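Local coordinates for aluminum resistance protein (Clostridium novyi, PDB 3I16) that probably acts as a pyridoxal-5'-phosphate-dependent carbon-sulfur lyase of the methionine gamma-lyase family, with a possible role in aluminum resistance, at residues B[110-113]-B[114-118]; B[413-416]-B[417-421]. One frame throughout, in Å; residues are numbered along the deposited sequence.

Interaction 1 (B[110-113]-B[114-118]); sequences GNLR and PGNTM
Leu-112 lays its two methyl branches over different residues of the segment that follows. CD2 meets CB of Asn-116 at 3.7 Å, the two side chains passing at a slant. CD1 reaches CB of Met-118, a selenomethionine, at 4.0 Å, and these two side chains cross at about a right angle. The leucine is buried, and Leu-144, Ile-149 and Thr-178 also touch it.

The amide of Asn-116 turns back over the bend. Its CG stands beside the backbone N (chi1 -64°), and this brings OD1 to the N of Arg-113 at 2.9 Å. The donor lies well out of the amide plane, so the bond does not use a lone pair. In the other direction the N of Asn-116 bonds the O of Arg-113, also at 2.9 Å. One bond closes the turn through the backbone; the other ties the same two residues through the side chain. Gly-115 takes positive phi (97°), as the third position of a type II turn requires.

The side chain of Arg-113 bends at chi2 (-74°) and folds back along its own segment. NH1 is held by two carbonyls, the O of Gly-110 and the O of Leu-112, each at 2.9 Å. Both oxygens lie somewhat out of the guanidinium plane. NH2 also bonds Asn-140 O of the second subunit, tying the bend to that neighbour.

The arrangement is a type II beta turn, from Arg-113 to Asn-116, in the link between helix 100-111 and strand 117-120 of the seven-stranded mixed sheet, whose strand order matches the large domain of fold type I PLP enzymes.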
ATOM      1  N   GLY B 110     -15.412 -24.893 -10.462  1.00 12.89           N
ATOM      2  CA  GLY B 110     -15.290 -25.451  -9.124  1.00 15.33           C
ATOM      3  C   GLY B 110     -16.351 -26.503  -8.831  1.00 15.76           C
ATOM      4  O   GLY B 110     -16.052 -27.540  -8.214  1.00 17.17           O
ATOM      5  N   ASN B 111     -17.569 -26.262  -9.316  1.00 14.20           N
ATOM      6  CA  ASN B 111     -18.694 -27.147  -9.016  1.00 14.65           C
ATOM      7  C   ASN B 111     -19.148 -28.147 -10.081  1.00 14.12           C
ATOM      8  O   ASN B 111     -20.068 -28.924  -9.808  1.00 15.44           O
ATOM      9  CB  ASN B 111     -19.882 -26.312  -8.497  1.00 12.93           C
ATOM     10  CG  ASN B 111     -19.613 -25.736  -7.113  1.00 16.35           C
ATOM     11  OD1 ASN B 111     -19.910 -26.381  -6.104  1.00 16.26           O
ATOM     12  ND2 ASN B 111     -18.983 -24.553  -7.058  1.00 11.82           N
ATOM     13  N   LEU B 112     -18.494 -28.174 -11.249  1.00 14.02           N
ATOM     14  CA  LEU B 112     -18.871 -29.093 -12.335  1.00 15.22           C
ATOM     15  C   LEU B 112     -17.707 -30.033 -12.658  1.00 14.18           C
ATOM     16  O   LEU B 112     -16.549 -29.663 -12.508  1.00 14.71           O
ATOM     17  CB  LEU B 112     -19.301 -28.313 -13.588  1.00 15.17           C
ATOM     18  CG  LEU B 112     -20.636 -27.566 -13.507  1.00 16.28           C
ATOM     19  CD1 LEU B 112     -20.663 -26.462 -14.561  1.00 10.69           C
ATOM     20  CD2 LEU B 112     -21.861 -28.532 -13.645  1.00 10.73           C
ATOM     21  N   ARG B 113     -18.047 -31.258 -13.051  1.00 13.27           N
ATOM     22  CA  ARG B 113     -17.082 -32.306 -13.379  1.00 12.63           C
ATOM     23  C   ARG B 113     -17.454 -32.951 -14.703  1.00 12.47           C
ATOM     24  O   ARG B 113     -18.614 -32.852 -15.147  1.00 13.36           O
ATOM     25  CB  ARG B 113     -17.063 -33.366 -12.274  1.00 13.76           C
ATOM     26  CG  ARG B 113     -16.706 -32.828 -10.886  1.00  9.01           C
ATOM     27  CD  ARG B 113     -15.190 -32.500 -10.798  1.00  9.01           C
ATOM     28  NE  ARG B 113     -14.879 -32.005  -9.469  1.00  9.42           N
ATOM     29  CZ  ARG B 113     -14.887 -30.734  -9.075  1.00 17.65           C
ATOM     30  NH1 ARG B 113     -15.133 -29.722  -9.921  1.00 19.06           N
ATOM     31  NH2 ARG B 113     -14.608 -30.471  -7.801  1.00 13.19           N
ATOM     32  N   PRO B 114     -16.487 -33.627 -15.347  1.00 11.78           N
ATOM     33  CA  PRO B 114     -16.824 -34.234 -16.629  1.00 12.48           C
ATOM     34  C   PRO B 114     -18.100 -35.074 -16.572  1.00 12.17           C
ATOM     35  O   PRO B 114     -18.326 -35.802 -15.608  1.00 13.66           O
ATOM     36  CB  PRO B 114     -15.602 -35.084 -16.954  1.00 10.71           C
ATOM     37  CG  PRO B 114     -14.470 -34.399 -16.244  1.00 13.03           C
ATOM     38  CD  PRO B 114     -15.067 -33.814 -15.000  1.00 13.28           C
ATOM     39  N   GLY B 115     -18.943 -34.934 -17.583  1.00 12.17           N
ATOM     40  CA  GLY B 115     -20.210 -35.642 -17.616  1.00 11.24           C
ATOM     41  C   GLY B 115     -21.374 -34.812 -17.118  1.00 11.56           C
ATOM     42  O   GLY B 115     -22.516 -35.018 -17.543  1.00 12.01           O
ATOM     43  N   ASN B 116     -21.119 -33.888 -16.204  1.00  9.98           N
ATOM     44  CA  ASN B 116     -22.176 -33.021 -15.709  1.00  9.84           C
ATOM     45  C   ASN B 116     -22.607 -32.064 -16.819  1.00 11.67           C
ATOM     46  O   ASN B 116     -21.844 -31.725 -17.735  1.00 10.87           O
ATOM     47  CB  ASN B 116     -21.693 -32.125 -14.566  1.00 10.56           C
ATOM     48  CG  ASN B 116     -21.274 -32.866 -13.313  1.00 11.31           C
ATOM     49  OD1 ASN B 116     -20.679 -32.251 -12.446  1.00 14.98           O
ATOM     50  ND2 ASN B 116     -21.599 -34.150 -13.187  1.00 10.39           N
ATOM     51  N   THR B 117     -23.818 -31.573 -16.676  1.00 12.74           N
ATOM     52  CA  THR B 117     -24.374 -30.604 -17.594  1.00 12.28           C
ATOM     53  C   THR B 117     -24.875 -29.439 -16.776  1.00 12.45           C
ATOM     54  O   THR B 117     -25.483 -29.652 -15.714  1.00 14.53           O
ATOM     55  CB  THR B 117     -25.562 -31.214 -18.366  1.00 11.75           C
ATOM     56  OG1 THR B 117     -25.100 -32.328 -19.115  1.00 10.70           O
ATOM     57  CG2 THR B 117     -26.213 -30.198 -19.313  1.00  8.37           C
HETATM   58  N   MSE B 118     -24.638 -28.218 -17.261  1.00 12.09           N
HETATM   59  CA  MSE B 118     -25.170 -27.024 -16.614  1.00 13.51           C
HETATM   60  C   MSE B 118     -26.298 -26.525 -17.495  1.00 14.76           C
HETATM   61  O   MSE B 118     -26.279 -26.727 -18.727  1.00 15.91           O
HETATM   62  CB  MSE B 118     -24.110 -25.927 -16.420  1.00 13.52           C
HETATM   63  CG  MSE B 118     -23.618 -25.274 -17.707  1.00 15.36           C
HETATM   64 SE   MSE B 118     -22.432 -23.774 -17.390  0.75  6.08          SE
HETATM   65  CE  MSE B 118     -23.670 -22.529 -16.703  1.00  8.58           C
TER

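Interaction 2 (B[413-416]-B[417-421]); sequences HAKI and GILIA
Ile-416 and Ile-420 lie side by side one helical turn apart and point the same way. CG2 of Ile-416 meets CD1 of Ile-420 at 3.7 Å. In Ile-416 that methyl is the branch set anti to the backbone N. In Ile-420 it is CG1 that stands beside the backbone N (chi1 -69°), and an extended chi2 (167°) carries CD1 back toward the earlier turn. CG1 of Ile-420 also rests 3.3 Å from the O of Ile-416.

Ile-418 has the same shape. Its CG1 sits 3.2 Å from the O of Ala-414, and CD1 follows along that carbonyl. Leu-419 sets CG 3.3 Å from the O of Lys-415. Ile-418 also packs on Cys-311 and Ile-314 of helix 287-318, and Leu-419 on Val-19 and Tyr-23 of helix 17-54.

Backbone N-H to O bonds join each residue of 413-416 to the fourth one on. The bond from Gly-417 N to His-413 O is nearly straight, at 174°.

The polar ends turn elsewhere: Lys-415 NZ forms salt bridges with Asp-412 and with Glu-42 of the third subunit, while His-413 bonds the O of Gly-355 through NE2 and packs its ring edge-to-face with Phe-295 of the third subunit.

This is i to i+4 packing along a regular alpha helix, the C-terminal helix 411-425, whose stretch 413-421 is buried and packs against helices 17-54, 287-318 and 342-354 beside a subunit interface.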
ATOM      1  N   HIS B 413     -23.840  13.388  -8.251  1.00 11.70           N
ATOM      2  CA  HIS B 413     -22.943  13.196  -9.385  1.00 12.16           C
ATOM      3  C   HIS B 413     -23.657  12.519 -10.579  1.00 11.28           C
ATOM      4  O   HIS B 413     -23.515  12.972 -11.711  1.00 10.51           O
ATOM      5  CB  HIS B 413     -21.680  12.441  -9.008  1.00 10.20           C
ATOM      6  CG  HIS B 413     -20.779  12.175 -10.172  1.00 12.43           C
ATOM      7  ND1 HIS B 413     -20.226  10.935 -10.422  1.00 14.32           N
ATOM      8  CD2 HIS B 413     -20.377  12.979 -11.187  1.00 15.69           C
ATOM      9  CE1 HIS B 413     -19.491  10.998 -11.522  1.00 18.86           C
ATOM     10  NE2 HIS B 413     -19.583  12.220 -12.018  1.00 18.80           N
ATOM     11  N   ALA B 414     -24.416  11.453 -10.338  1.00 11.80           N
ATOM     12  CA  ALA B 414     -25.122  10.803 -11.435  1.00 11.37           C
ATOM     13  C   ALA B 414     -26.011  11.833 -12.142  1.00 12.44           C
ATOM     14  O   ALA B 414     -26.048  11.882 -13.359  1.00 10.36           O
ATOM     15  CB  ALA B 414     -25.944   9.611 -10.942  1.00 12.24           C
ATOM     16  N   LYS B 415     -26.703  12.657 -11.357  1.00 11.97           N
ATOM     17  CA  LYS B 415     -27.553  13.737 -11.880  1.00 14.05           C
ATOM     18  C   LYS B 415     -26.785  14.691 -12.802  1.00 12.44           C
ATOM     19  O   LYS B 415     -27.209  14.951 -13.918  1.00 12.46           O
ATOM     20  CB  LYS B 415     -28.122  14.521 -10.695  1.00 13.36           C
ATOM     21  CG  LYS B 415     -28.892  15.797 -10.986  1.00 17.86           C
ATOM     22  CD  LYS B 415     -28.926  16.676  -9.722  1.00 16.59           C
ATOM     23  CE  LYS B 415     -29.612  16.003  -8.547  1.00 13.31           C
ATOM     24  NZ  LYS B 415     -29.510  16.811  -7.286  1.00 17.91           N
ATOM     25  N   ILE B 416     -25.662  15.201 -12.329  1.00 11.49           N
ATOM     26  CA  ILE B 416     -24.862  16.161 -13.100  1.00 11.65           C
ATOM     27  C   ILE B 416     -24.414  15.529 -14.421  1.00 12.15           C
ATOM     28  O   ILE B 416     -24.543  16.135 -15.485  1.00 12.00           O
ATOM     29  CB  ILE B 416     -23.626  16.640 -12.298  1.00 10.70           C
ATOM     30  CG1 ILE B 416     -24.031  17.453 -11.070  1.00 14.06           C
ATOM     31  CG2 ILE B 416     -22.680  17.470 -13.199  1.00  6.10           C
ATOM     32  CD1 ILE B 416     -22.932  17.464  -9.966  1.00 12.34           C
ATOM     33  N   GLY B 417     -23.935  14.289 -14.359  1.00 11.40           N
ATOM     34  CA  GLY B 417     -23.519  13.574 -15.570  1.00 13.28           C
ATOM     35  C   GLY B 417     -24.620  13.359 -16.594  1.00 13.79           C
ATOM     36  O   GLY B 417     -24.392  13.508 -17.795  1.00 14.11           O
ATOM     37  N   ILE B 418     -25.814  13.031 -16.109  1.00 14.61           N
ATOM     38  CA  ILE B 418     -26.971  12.795 -16.961  1.00 13.21           C
ATOM     39  C   ILE B 418     -27.328  14.101 -17.661  1.00 12.47           C
ATOM     40  O   ILE B 418     -27.579  14.122 -18.863  1.00 11.70           O
ATOM     41  CB  ILE B 418     -28.166  12.220 -16.139  1.00 11.98           C
ATOM     42  CG1 ILE B 418     -27.872  10.765 -15.694  1.00 15.92           C
ATOM     43  CG2 ILE B 418     -29.400  12.190 -16.954  1.00 11.03           C
ATOM     44  CD1 ILE B 418     -28.752  10.275 -14.520  1.00  9.40           C
ATOM     45  N   LEU B 419     -27.305  15.199 -16.919  1.00 13.20           N
ATOM     46  CA  LEU B 419     -27.616  16.515 -17.498  1.00 12.43           C
ATOM     47  C   LEU B 419     -26.610  16.932 -18.598  1.00 12.71           C
ATOM     48  O   LEU B 419     -27.020  17.468 -19.640  1.00 12.41           O
ATOM     49  CB  LEU B 419     -27.704  17.587 -16.402  1.00 14.34           C
ATOM     50  CG  LEU B 419     -28.831  17.441 -15.333  1.00 15.82           C
ATOM     51  CD1 LEU B 419     -28.877  18.667 -14.429  1.00 15.44           C
ATOM     52  CD2 LEU B 419     -30.183  17.218 -15.957  1.00 16.17           C
ATOM     53  N   ILE B 420     -25.318  16.724 -18.328  1.00 11.66           N
ATOM     54  CA  ILE B 420     -24.236  17.005 -19.261  1.00 13.12           C
ATOM     55  C   ILE B 420     -24.459  16.185 -20.536  1.00 14.93           C
ATOM     56  O   ILE B 420     -24.514  16.747 -21.627  1.00 14.46           O
ATOM     57  CB  ILE B 420     -22.821  16.684 -18.625  1.00 13.78           C
ATOM     58  CG1 ILE B 420     -22.496  17.682 -17.507  1.00 11.21           C
ATOM     59  CG2 ILE B 420     -21.705  16.739 -19.695  1.00 13.96           C
ATOM     60  CD1 ILE B 420     -21.304  17.296 -16.618  1.00 15.78           C
ATOM     61  N   ALA B 421     -24.676  14.878 -20.368  1.00 14.27           N
ATOM     62  CA  ALA B 421     -24.860  13.969 -21.492  1.00 14.86           C
ATOM     63  C   ALA B 421     -26.110  14.298 -22.317  1.00 15.04           C
ATOM     64  O   ALA B 421     -26.045  14.429 -23.544  1.00 17.33           O
ATOM     65  CB  ALA B 421     -24.897  12.508 -20.991  1.00 10.54           C
TER

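How the interactions relate
Interactions 1 and 2 lie on opposite sides of the chain's centre, with their own centres about 45 Å apart and no touch between them. They share no helix or strand. Interaction 1 is partly buried and links the end of helix 100-111, whose first residues line the PLP pocket, to a strand of the mixed sheet. Interaction 2 is fully buried and sits within helix 411-425, packed among other helices, away from the annotated sites. Their chemistry follows their place. In 110-118 a side-chain amide and a guanidinium bind backbone carbonyl or N-H groups where the chain bends. In 413-421 the backbone bonds are regular and branched aliphatic chains do the packing. Each borders another subunit, the second for interaction 1 and the third for interaction 2.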